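Local coordinates for phenylacetic acid degradation-related protein (Ralstonia eutropha JMP134, PDB 2PIM) that is a putative thioesterase of the hot-dog superfamily, probably hydrolysing acyl-CoA thioesters, and is related to proteins of phenylacetic acid degradation, at residues A[40-45]-A[100-105]; A[114-119]-A[132-137]; A[6-11]-A[69-74]; A[54-59]-A[94-99]. All blocks are in the same frame, centred on the assembly; numbering follows the deposited sequence.

Contact 1. Residues A[40-45]-A[100-105]; sequences ESDYVA and LLRGRA
R102 reaches over the neighbouring strand to hold two of its acids. Its NE and NH2 both donate to D42 OD1, at 2.9 and 2.8 Å, a side-on grip in which the oxygen is tilted out of the guanidinium plane and meets NH2 through its syn lone pair. At the far edge, R102 NH1 lies 2.6 Å from E40 OE2, in plane but with a bent, weak hydrogen bond. E40 spreads its charge over two arginines: OE1 takes a similarly weak bond, 2.8 Å, from R104 NE, the carboxylate standing almost perpendicular to that guanidinium. Bends at chi2 (51°) and chi3 (58°) fold R102 back between the acids, and its CG covers one face of the R104 guanidinium. Beneath this network the antiparallel backbones pair S41 with G103 and Y43 with L101, two hydrogen bonds each. On the other face, G103 has no side chain, which suits the nearby Y43 ring, whose CE2 sits 4.2 Å from G103 CA. D42 OD2 is bridged to R30 on strand 28-33, and Y43 OH bonds D67. Y43 and L101 pack on helix 58-75, while strands 28-33 and 114-123 flank the pair.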
loop_
_atom_site.group_PDB
_atom_site.type_symbol
_atom_site.label_atom_id
_atom_site.label_comp_id
_atom_site.label_asym_id
_atom_site.label_seq_id
_atom_site.Cartn_x
_atom_site.Cartn_y
_atom_site.Cartn_z
ATOM N N GLU A 40 -10.265 0.008 -15.575
ATOM C CA GLU A 40 -10.643 -1.102 -14.729
ATOM C C GLU A 40 -9.526 -2.151 -14.815
ATOM O O GLU A 40 -8.979 -2.375 -15.891
ATOM C CB GLU A 40 -11.957 -1.641 -15.255
ATOM C CG GLU A 40 -12.795 -2.439 -14.294
ATOM C CD GLU A 40 -14.317 -2.359 -14.624
ATOM O OE1 GLU A 40 -15.004 -1.364 -14.299
ATOM O OE2 GLU A 40 -14.821 -3.307 -15.223
ATOM N N SER A 41 -9.139 -2.713 -13.676
ATOM C CA SER A 41 -8.152 -3.772 -13.629
ATOM C C SER A 41 -8.551 -4.844 -12.600
ATOM O O SER A 41 -9.121 -4.547 -11.543
ATOM C CB SER A 41 -6.767 -3.187 -13.299
ATOM O OG SER A 41 -5.742 -4.183 -13.278
ATOM N N ASP A 42 -8.245 -6.090 -12.921
ATOM C CA ASP A 42 -8.312 -7.165 -11.949
ATOM C C ASP A 42 -7.035 -7.204 -11.115
ATOM O O ASP A 42 -5.995 -6.780 -11.590
ATOM C CB ASP A 42 -8.437 -8.504 -12.660
ATOM C CG ASP A 42 -9.767 -8.685 -13.322
ATOM O OD1 ASP A 42 -10.758 -8.159 -12.787
ATOM O OD2 ASP A 42 -9.813 -9.366 -14.366
ATOM N N TYR A 43 -7.139 -7.728 -9.899
ATOM C CA TYR A 43 -6.008 -7.986 -9.029
ATOM C C TYR A 43 -6.270 -9.338 -8.339
ATOM O O TYR A 43 -7.426 -9.792 -8.259
ATOM C CB TYR A 43 -5.788 -6.817 -8.006
ATOM C CG TYR A 43 -5.425 -5.519 -8.712
ATOM C CD1 TYR A 43 -4.143 -5.301 -9.190
ATOM C CD2 TYR A 43 -6.386 -4.557 -8.969
ATOM C CE1 TYR A 43 -3.817 -4.152 -9.869
ATOM C CE2 TYR A 43 -6.079 -3.411 -9.672
ATOM C CZ TYR A 43 -4.804 -3.219 -10.141
ATOM O OH TYR A 43 -4.521 -2.084 -10.874
ATOM N N VAL A 44 -5.198 -9.995 -7.884
ATOM C CA VAL A 44 -5.319 -11.249 -7.130
ATOM C C VAL A 44 -4.589 -11.033 -5.799
ATOM O O VAL A 44 -3.424 -10.630 -5.784
ATOM C CB VAL A 44 -4.719 -12.468 -7.872
ATOM C CG1 VAL A 44 -4.739 -13.712 -6.989
ATOM C CG2 VAL A 44 -5.464 -12.757 -9.166
ATOM N N ALA A 45 -5.304 -11.256 -4.691
ATOM C CA ALA A 45 -4.688 -11.283 -3.379
ATOM C C ALA A 45 -4.285 -12.747 -3.120
ATOM O O ALA A 45 -5.117 -13.643 -3.213
ATOM C CB ALA A 45 -5.663 -10.761 -2.322
ATOM N N LEU A 100 -9.649 -13.056 -6.299
ATOM C CA LEU A 100 -9.772 -11.938 -7.226
ATOM C C LEU A 100 -10.400 -10.691 -6.579
ATOM O O LEU A 100 -11.272 -10.794 -5.726
ATOM C CB LEU A 100 -10.635 -12.334 -8.412
ATOM C CG LEU A 100 -10.018 -12.899 -9.680
ATOM C CD1 LEU A 100 -11.147 -13.468 -10.529
ATOM C CD2 LEU A 100 -9.267 -11.812 -10.422
ATOM N N LEU A 101 -9.942 -9.525 -7.026
ATOM C CA LEU A 101 -10.571 -8.232 -6.749
ATOM C C LEU A 101 -10.607 -7.466 -8.041
ATOM O O LEU A 101 -9.854 -7.747 -8.961
ATOM C CB LEU A 101 -9.801 -7.390 -5.705
ATOM C CG LEU A 101 -9.623 -8.006 -4.296
ATOM C CD1 LEU A 101 -8.326 -8.779 -4.141
ATOM C CD2 LEU A 101 -9.702 -6.947 -3.249
ATOM N N ARG A 102 -11.491 -6.488 -8.079
ATOM C CA ARG A 102 -11.706 -5.627 -9.218
ATOM C C ARG A 102 -11.408 -4.194 -8.786
ATOM O O ARG A 102 -12.096 -3.661 -7.900
ATOM C CB ARG A 102 -13.176 -5.718 -9.609
ATOM C CG ARG A 102 -13.659 -4.725 -10.648
ATOM C CD ARG A 102 -12.772 -4.720 -11.839
ATOM N NE ARG A 102 -12.702 -6.056 -12.446
ATOM C CZ ARG A 102 -13.339 -6.440 -13.555
ATOM N NH1 ARG A 102 -14.076 -5.612 -14.274
ATOM N NH2 ARG A 102 -13.214 -7.662 -13.966
ATOM N N GLY A 103 -10.421 -3.583 -9.437
ATOM C CA GLY A 103 -10.074 -2.200 -9.211
ATOM C C GLY A 103 -10.649 -1.316 -10.283
ATOM O O GLY A 103 -10.526 -1.618 -11.476
ATOM N N ARG A 104 -11.259 -0.214 -9.869
ATOM C CA ARG A 104 -11.822 0.784 -10.829
ATOM C C ARG A 104 -11.251 2.181 -10.524
ATOM O O ARG A 104 -11.218 2.593 -9.377
ATOM C CB ARG A 104 -13.358 0.783 -10.780
ATOM C CG ARG A 104 -13.956 -0.538 -11.254
ATOM C CD ARG A 104 -15.504 -0.562 -11.443
ATOM N NE ARG A 104 -15.996 -1.942 -11.716
ATOM C CZ ARG A 104 -16.333 -2.880 -10.797
ATOM N NH1 ARG A 104 -16.312 -2.651 -9.498
ATOM N NH2 ARG A 104 -16.738 -4.072 -11.190
ATOM N N ALA A 105 -10.729 2.863 -11.548
ATOM C CA ALA A 105 -10.223 4.211 -11.398
ATOM C C ALA A 105 -11.055 5.188 -12.229
ATOM O O ALA A 105 -11.604 4.805 -13.264
ATOM C CB ALA A 105 -8.762 4.272 -11.786
#

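Contact 2. Residues A[114-119]-A[132-137]; sequences VCNVVG and TATCMV
V117 packs against A133 and C135 across the beta hairpin of strands 114-123 and 126-136, part of the antiparallel sheet of the hot-dog fold. Its CB lies 4.2 Å from A133 CB; the single methyl of alanine fits beside a branched valine on the same face. Further out the two methyls part: CG1, anti to the backbone N (chi1 -159°), turns to T69 of helix 58-75, while CG2 comes within 4.1 Å of C135 SG and also touches V73 of that helix. Valine, alanine and cysteine suit this buried face because they are apolar and compact. The backbone locks the register, with C115 paired to C135 and V117 to A133 by two hydrogen bonds each; the one from V117 N to A133 O, 3.0 Å, is nearly straight. Between these pairs N116 faces T134, and at the strand end V114 CG1 meets T134 CG2 at 3.9 Å. These beta-branched and polar residues occupy the opposite face, away from the helix. N116 and T134 run side by side there, pointing the same way, and a water donates to N116 OD1 at 2.8 Å, approaching A133 O and T134 OG1 only weakly, the latter at 3.4 Å.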
loop_
_atom_site.group_PDB
_atom_site.type_symbol
_atom_site.label_atom_id
_atom_site.label_comp_id
_atom_site.label_asym_id
_atom_site.label_seq_id
_atom_site.Cartn_x
_atom_site.Cartn_y
_atom_site.Cartn_z
ATOM N N VAL A 114 -1.117 18.345 -12.518
ATOM C CA VAL A 114 -1.664 17.454 -11.481
ATOM C C VAL A 114 -2.903 16.734 -11.950
ATOM O O VAL A 114 -3.759 17.345 -12.595
ATOM C CB VAL A 114 -2.055 18.239 -10.191
ATOM C CG1 VAL A 114 -2.368 17.285 -9.068
ATOM C CG2 VAL A 114 -0.939 19.133 -9.791
ATOM N N CYS A 115 -3.016 15.454 -11.598
ATOM C CA CYS A 115 -4.231 14.699 -11.830
ATOM C C CYS A 115 -4.716 14.203 -10.485
ATOM O O CYS A 115 -3.936 13.740 -9.685
ATOM C CB CYS A 115 -3.992 13.499 -12.758
ATOM S SG CYS A 115 -3.646 14.037 -14.442
ATOM N N ASN A 116 -6.004 14.348 -10.254
ATOM C CA ASN A 116 -6.668 13.837 -9.082
ATOM C C ASN A 116 -7.478 12.644 -9.534
ATOM O O ASN A 116 -8.314 12.753 -10.426
ATOM C CB ASN A 116 -7.535 14.928 -8.483
ATOM C CG ASN A 116 -6.736 16.186 -8.142
ATOM O OD1 ASN A 116 -6.094 16.265 -7.083
ATOM N ND2 ASN A 116 -6.767 17.166 -9.034
ATOM N N VAL A 117 -7.179 11.488 -8.955
ATOM C CA VAL A 117 -7.750 10.216 -9.385
ATOM C C VAL A 117 -8.451 9.609 -8.194
ATOM O O VAL A 117 -7.979 9.767 -7.091
ATOM C CB VAL A 117 -6.651 9.225 -9.820
ATOM C CG1 VAL A 117 -7.258 8.140 -10.743
ATOM C CG2 VAL A 117 -5.508 9.925 -10.519
ATOM N N VAL A 118 -9.580 8.939 -8.401
ATOM C CA VAL A 118 -10.181 8.140 -7.342
ATOM C C VAL A 118 -10.155 6.674 -7.794
ATOM O O VAL A 118 -10.281 6.377 -8.980
ATOM C CB VAL A 118 -11.626 8.563 -6.976
ATOM C CG1 VAL A 118 -11.692 10.078 -6.695
ATOM C CG2 VAL A 118 -12.554 8.239 -8.068
ATOM N N GLY A 119 -9.935 5.789 -6.838
ATOM C CA GLY A 119 -9.908 4.375 -7.071
ATOM C C GLY A 119 -10.855 3.698 -6.092
ATOM O O GLY A 119 -11.040 4.192 -4.998
ATOM N N THR A 132 -7.867 8.017 -2.933
ATOM C CA THR A 132 -7.669 9.254 -3.635
ATOM C C THR A 132 -6.177 9.400 -3.878
ATOM O O THR A 132 -5.386 9.364 -2.932
ATOM C CB THR A 132 -8.189 10.426 -2.721
ATOM O OG1 THR A 132 -9.621 10.354 -2.658
ATOM C CG2 THR A 132 -7.772 11.772 -3.264
ATOM N N ALA A 133 -5.797 9.586 -5.122
ATOM C CA ALA A 133 -4.414 9.798 -5.515
ATOM C C ALA A 133 -4.238 11.181 -6.072
ATOM O O ALA A 133 -5.049 11.637 -6.873
ATOM C CB ALA A 133 -4.020 8.807 -6.586
ATOM N N THR A 134 -3.182 11.851 -5.625
ATOM C CA THR A 134 -2.704 13.091 -6.223
ATOM C C THR A 134 -1.413 12.805 -6.945
ATOM O O THR A 134 -0.460 12.383 -6.315
ATOM C CB THR A 134 -2.439 14.125 -5.127
ATOM O OG1 THR A 134 -3.635 14.289 -4.384
ATOM C CG2 THR A 134 -1.998 15.426 -5.704
ATOM N N CYS A 135 -1.402 13.025 -8.251
ATOM C CA CYS A 135 -0.321 12.617 -9.134
ATOM C C CYS A 135 0.184 13.812 -9.893
ATOM O O CYS A 135 -0.595 14.654 -10.281
ATOM C CB CYS A 135 -0.812 11.608 -10.174
ATOM S SG CYS A 135 -1.558 10.165 -9.443
HETATM N N MSE A 136 1.488 13.897 -10.088
HETATM C CA MSE A 136 2.061 14.954 -10.913
HETATM C C MSE A 136 2.562 14.280 -12.155
HETATM O O MSE A 136 2.867 13.092 -12.110
HETATM C CB MSE A 136 3.243 15.583 -10.193
HETATM C CG MSE A 136 3.688 16.937 -10.713
HETATM SE SE MSE A 136 5.250 17.456 -9.660
HETATM C CE MSE A 136 4.723 18.854 -8.677
ATOM N N VAL A 137 2.682 15.032 -13.255
ATOM C CA VAL A 137 3.176 14.465 -14.487
ATOM C C VAL A 137 4.448 15.143 -15.027
ATOM O O VAL A 137 4.519 16.363 -15.108
ATOM C CB VAL A 137 2.048 14.389 -15.587
ATOM C CG1 VAL A 137 0.638 14.175 -14.966
ATOM C CG2 VAL A 137 2.052 15.582 -16.416
HETATM O O HOH W 1 -6.808 14.104 -5.514
#

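Contact 3. Residues A[6-11]-A[69-74]; sequences NYFSRM and TAMLVT
A water oxygen wedged between F8 and T74 is gripped by three groups. It accepts from F8 N at 3.1 Å, donates to T74 O at 2.9 Å and gives a weak bond to N6 OD1 at 3.0 Å, tying the first turn of helix 7-12 to the last turn of helix 58-75. N6 adds a direct link, its ND2 bonding A75 O, as suits an amide that donates and accepts. T74 turns its hydroxyl back onto its own helix: OG1 donates to A70 O at 2.7 Å, from the carbonyl face opposite T74 N. With OG1 so engaged, CG2 stands anti to the backbone N and points at the short helix, 4.1 Å from Y7 CD2 at the ring edge. Helix 58-75 is the long central helix of the hot-dog fold, and the N-terminal helix packs beside it, the two segments' directions 111° apart. Farther along, two selenomethionines meet, M11 SE 4.2 Å from M71 SE, long, flexible apolar chains spanning axes 10.3 Å apart at closest. F8 lies beside them, its CD1 4.3 Å from M71 SE. Y7 sends its OH to P17 O and packs against P52 of the second subunit.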
loop_
_atom_site.group_PDB
_atom_site.type_symbol
_atom_site.label_atom_id
_atom_site.label_comp_id
_atom_site.label_asym_id
_atom_site.label_seq_id
_atom_site.Cartn_x
_atom_site.Cartn_y
_atom_site.Cartn_z
ATOM N N ASN A 6 2.266 5.885 -26.958
ATOM C CA ASN A 6 1.919 5.714 -25.491
ATOM C C ASN A 6 2.625 4.491 -24.918
ATOM O O ASN A 6 2.411 3.388 -25.415
ATOM C CB ASN A 6 0.396 5.505 -25.340
ATOM C CG ASN A 6 -0.173 6.096 -24.092
ATOM O OD1 ASN A 6 0.317 7.087 -23.594
ATOM N ND2 ASN A 6 -1.274 5.520 -23.609
ATOM N N TYR A 7 3.457 4.657 -23.893
ATOM C CA TYR A 7 3.995 3.481 -23.234
ATOM C C TYR A 7 2.852 2.538 -22.839
ATOM O O TYR A 7 2.941 1.343 -23.031
ATOM C CB TYR A 7 4.828 3.819 -21.985
ATOM C CG TYR A 7 4.901 2.648 -20.999
ATOM C CD1 TYR A 7 5.918 1.682 -21.079
ATOM C CD2 TYR A 7 3.921 2.494 -20.000
ATOM C CE1 TYR A 7 5.962 0.599 -20.181
ATOM C CE2 TYR A 7 3.952 1.423 -19.093
ATOM C CZ TYR A 7 4.968 0.482 -19.192
ATOM O OH TYR A 7 4.966 -0.555 -18.287
ATOM N N PHE A 8 1.793 3.094 -22.265
ATOM C CA PHE A 8 0.658 2.302 -21.761
ATOM C C PHE A 8 0.017 1.405 -22.842
ATOM O O PHE A 8 -0.276 0.232 -22.595
ATOM C CB PHE A 8 -0.398 3.245 -21.219
ATOM C CG PHE A 8 -1.686 2.580 -20.887
ATOM C CD1 PHE A 8 -1.894 2.038 -19.624
ATOM C CD2 PHE A 8 -2.708 2.517 -21.812
ATOM C CE1 PHE A 8 -3.070 1.416 -19.316
ATOM C CE2 PHE A 8 -3.901 1.903 -21.500
ATOM C CZ PHE A 8 -4.086 1.366 -20.253
ATOM N N SER A 9 -0.236 1.962 -24.022
ATOM C CA SER A 9 -0.916 1.182 -25.049
ATOM C C SER A 9 0.030 0.162 -25.682
ATOM O O SER A 9 -0.424 -0.892 -26.113
ATOM C CB SER A 9 -1.583 2.070 -26.100
ATOM O OG SER A 9 -0.608 2.851 -26.723
ATOM N N ARG A 10 1.332 0.459 -25.711
ATOM C CA ARG A 10 2.346 -0.543 -26.069
ATOM C C ARG A 10 2.304 -1.715 -25.092
ATOM O O ARG A 10 2.323 -2.877 -25.484
ATOM C CB ARG A 10 3.753 0.070 -26.093
ATOM C CG ARG A 10 3.999 0.967 -27.279
ATOM C CD ARG A 10 5.473 1.248 -27.459
ATOM N NE ARG A 10 6.001 2.126 -26.413
ATOM C CZ ARG A 10 5.924 3.456 -26.437
ATOM N NH1 ARG A 10 5.327 4.086 -27.440
ATOM N NH2 ARG A 10 6.439 4.167 -25.444
HETATM N N MSE A 11 2.249 -1.397 -23.813
HETATM C CA MSE A 11 2.131 -2.407 -22.770
HETATM C C MSE A 11 0.885 -3.300 -22.947
HETATM O O MSE A 11 0.963 -4.504 -22.761
HETATM C CB MSE A 11 2.112 -1.722 -21.409
HETATM C CG MSE A 11 2.146 -2.668 -20.226
HETATM SE SE MSE A 11 1.262 -1.871 -18.719
HETATM C CE MSE A 11 -0.574 -2.469 -19.132
ATOM N N THR A 69 -4.914 3.532 -10.215
ATOM C CA THR A 69 -4.965 4.983 -10.330
ATOM C C THR A 69 -3.801 5.527 -11.180
ATOM O O THR A 69 -4.004 6.277 -12.119
ATOM C CB THR A 69 -5.073 5.687 -8.953
ATOM O OG1 THR A 69 -3.939 5.387 -8.108
ATOM C CG2 THR A 69 -6.367 5.289 -8.258
ATOM N N ALA A 70 -2.595 5.072 -10.888
ATOM C CA ALA A 70 -1.404 5.405 -11.701
ATOM C C ALA A 70 -1.456 4.888 -13.126
ATOM O O ALA A 70 -0.875 5.505 -14.071
ATOM C CB ALA A 70 -0.154 4.879 -10.988
HETATM N N MSE A 71 -2.109 3.740 -13.309
HETATM C CA MSE A 71 -2.298 3.193 -14.670
HETATM C C MSE A 71 -3.205 4.103 -15.481
HETATM O O MSE A 71 -2.912 4.466 -16.652
HETATM C CB MSE A 71 -2.892 1.767 -14.660
HETATM C CG MSE A 71 -1.884 0.602 -14.535
HETATM SE SE MSE A 71 -0.363 0.717 -15.792
HETATM C CE MSE A 71 0.954 1.765 -14.633
ATOM N N LEU A 72 -4.316 4.473 -14.870
ATOM C CA LEU A 72 -5.246 5.395 -15.542
ATOM C C LEU A 72 -4.520 6.709 -15.964
ATOM O O LEU A 72 -4.592 7.124 -17.120
ATOM C CB LEU A 72 -6.468 5.658 -14.669
ATOM C CG LEU A 72 -7.357 6.783 -15.229
ATOM C CD1 LEU A 72 -7.740 6.579 -16.688
ATOM C CD2 LEU A 72 -8.555 6.892 -14.357
ATOM N N VAL A 73 -3.765 7.303 -15.040
ATOM C CA VAL A 73 -3.039 8.533 -15.345
ATOM C C VAL A 73 -2.098 8.315 -16.489
ATOM O O VAL A 73 -2.077 9.116 -17.414
ATOM C CB VAL A 73 -2.244 9.098 -14.149
ATOM C CG1 VAL A 73 -1.485 10.347 -14.558
ATOM C CG2 VAL A 73 -3.180 9.396 -12.994
ATOM N N THR A 74 -1.330 7.224 -16.431
ATOM C CA THR A 74 -0.347 6.873 -17.494
ATOM C C THR A 74 -0.984 6.696 -18.855
ATOM O O THR A 74 -0.460 7.174 -19.885
ATOM C CB THR A 74 0.456 5.607 -17.075
ATOM O OG1 THR A 74 1.111 5.897 -15.843
ATOM C CG2 THR A 74 1.515 5.232 -18.093
HETATM O O HOH W 2 1.841 5.997 -21.299
#

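Contact 4. Residues A[54-59]-A[94-99]; sequences GQVQGG and RPAQAG
G54 reaches A98 through a water, which donates to G54 O at 2.9 Å and accepts from A98 N at 2.8 Å; the positive phi of G54 (88°) is a conformation that glycine adopts readily. Q55 comes next, its CA making a CH...O contact of 3.3 Å with A96 O. Its extended side chain runs alongside P95, the amide carbon CD 3.7 Å from P95 CB, so the amide rests against an apolar carbon of the proline ring. V56 carries the direct bond: V56 N donates to A96 O at 3.0 Å, from well above the carbonyl plane (46°). Its CG2, anti to the carbonyl carbon, is swung against the other segment, 3.5 Å from Q97 O and touching A96 CB; V56 and A96 also pack on L61. A second water bridges V56 O and A96 N, too far apart to bond directly. Beyond, Q57 caps helix 58-75, OE1 weakly bonding M60 N, while its NE2 binds A63 O of the second subunit, and G59 N bonds D66 of that subunit. The start of the central hot-dog helix at a dimer interface is where related PaaI-type thioesterases place their active site, so this loop pair probably borders it.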
loop_
_atom_site.group_PDB
_atom_site.type_symbol
_atom_site.label_atom_id
_atom_site.label_comp_id
_atom_site.label_asym_id
_atom_site.label_seq_id
_atom_site.Cartn_x
_atom_site.Cartn_y
_atom_site.Cartn_z
ATOM N N GLY A 54 -6.405 -13.918 8.428
ATOM C CA GLY A 54 -6.708 -14.430 7.092
ATOM C C GLY A 54 -7.354 -13.437 6.141
ATOM O O GLY A 54 -7.810 -13.805 5.049
ATOM N N GLN A 55 -7.403 -12.172 6.531
ATOM C CA GLN A 55 -7.839 -11.148 5.609
ATOM C C GLN A 55 -6.626 -10.463 4.932
ATOM O O GLN A 55 -5.501 -10.484 5.436
ATOM C CB GLN A 55 -8.697 -10.127 6.333
ATOM C CG GLN A 55 -9.842 -10.695 7.160
ATOM C CD GLN A 55 -10.246 -9.724 8.291
ATOM O OE1 GLN A 55 -9.747 -8.579 8.370
ATOM N NE2 GLN A 55 -11.146 -10.176 9.167
ATOM N N VAL A 56 -6.873 -9.845 3.796
ATOM C CA VAL A 56 -5.825 -9.179 3.043
ATOM C C VAL A 56 -5.379 -7.933 3.828
ATOM O O VAL A 56 -6.218 -7.115 4.252
ATOM C CB VAL A 56 -6.317 -8.762 1.616
ATOM C CG1 VAL A 56 -5.211 -8.113 0.809
ATOM C CG2 VAL A 56 -6.834 -9.953 0.851
ATOM N N GLN A 57 -4.069 -7.774 3.994
ATOM C CA GLN A 57 -3.527 -6.560 4.615
ATOM C C GLN A 57 -3.977 -5.340 3.825
ATOM O O GLN A 57 -3.959 -5.373 2.578
ATOM C CB GLN A 57 -2.004 -6.580 4.619
ATOM C CG GLN A 57 -1.382 -5.589 5.608
ATOM C CD GLN A 57 -0.143 -4.908 5.049
ATOM O OE1 GLN A 57 -0.082 -4.603 3.851
ATOM N NE2 GLN A 57 0.849 -4.646 5.924
ATOM N N GLY A 58 -4.356 -4.280 4.554
ATOM C CA GLY A 58 -4.819 -3.026 3.997
ATOM C C GLY A 58 -3.808 -2.422 3.031
ATOM O O GLY A 58 -4.144 -1.983 1.950
ATOM N N GLY A 59 -2.552 -2.408 3.431
ATOM C CA GLY A 59 -1.515 -1.885 2.590
ATOM C C GLY A 59 -1.419 -2.572 1.251
ATOM O O GLY A 59 -1.163 -1.914 0.269
ATOM N N ARG A 94 -14.245 -2.601 4.154
ATOM C CA ARG A 94 -14.617 -3.981 4.455
ATOM C C ARG A 94 -13.441 -4.911 4.251
ATOM O O ARG A 94 -12.599 -4.654 3.394
ATOM C CB ARG A 94 -15.728 -4.477 3.524
ATOM C CG ARG A 94 -16.942 -3.627 3.516
ATOM C CD ARG A 94 -17.976 -4.122 2.528
ATOM N NE ARG A 94 -19.236 -3.416 2.762
ATOM C CZ ARG A 94 -19.542 -2.211 2.285
ATOM N NH1 ARG A 94 -18.697 -1.539 1.504
ATOM N NH2 ARG A 94 -20.717 -1.668 2.584
ATOM N N PRO A 95 -13.411 -6.016 4.999
ATOM C CA PRO A 95 -12.333 -6.992 4.854
ATOM C C PRO A 95 -12.387 -7.747 3.521
ATOM O O PRO A 95 -13.466 -8.022 2.989
ATOM C CB PRO A 95 -12.550 -7.931 6.057
ATOM C CG PRO A 95 -13.979 -7.833 6.345
ATOM C CD PRO A 95 -14.396 -6.438 6.024
ATOM N N ALA A 96 -11.208 -8.002 2.960
ATOM C CA ALA A 96 -11.063 -8.771 1.739
ATOM C C ALA A 96 -10.466 -10.129 2.089
ATOM O O ALA A 96 -9.792 -10.292 3.114
ATOM C CB ALA A 96 -10.177 -8.045 0.754
ATOM N N GLN A 97 -10.714 -11.100 1.226
ATOM C CA GLN A 97 -10.177 -12.431 1.387
ATOM C C GLN A 97 -9.248 -12.679 0.209
ATOM O O GLN A 97 -9.276 -11.939 -0.783
ATOM C CB GLN A 97 -11.318 -13.454 1.410
ATOM C CG GLN A 97 -12.617 -12.985 2.095
ATOM C CD GLN A 97 -12.438 -12.623 3.568
ATOM O OE1 GLN A 97 -11.516 -13.099 4.229
ATOM N NE2 GLN A 97 -13.333 -11.779 4.087
ATOM N N ALA A 98 -8.426 -13.713 0.313
ATOM C CA ALA A 98 -7.620 -14.160 -0.823
ATOM C C ALA A 98 -8.529 -14.454 -2.011
ATOM O O ALA A 98 -9.627 -15.013 -1.852
ATOM C CB ALA A 98 -6.826 -15.401 -0.478
ATOM N N GLY A 99 -8.054 -14.110 -3.202
ATOM C CA GLY A 99 -8.821 -14.316 -4.421
ATOM C C GLY A 99 -8.804 -13.066 -5.279
ATOM O O GLY A 99 -8.023 -12.147 -5.037
HETATM O O HOH W 3 -8.278 -15.325 2.606
HETATM O O HOH W 4 -8.983 -6.847 4.414
#

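How the contacts relate
Together the four contacts trace the hot-dog fold, a curved antiparallel sheet wrapped round helix 58-75. Contacts 1 and 2, centres 18 Å apart on opposite sides of the chain's centre, share the sheet through neighbouring strands 99-107 and 114-123. Contacts 3 and 4, their centres about 26 Å apart, use opposite ends of the helix without touching. Contact 4 adjoins contact 1, where A45 meets V56 and G99, and its segments fall between those of contact 1 in the sequence. Residues of 69-74 bear on A105 and V117, linking contact 3 to both sheet contacts. Contact 2 comes last in the sequence, opening only after contacts 1, 3 and 4 have closed.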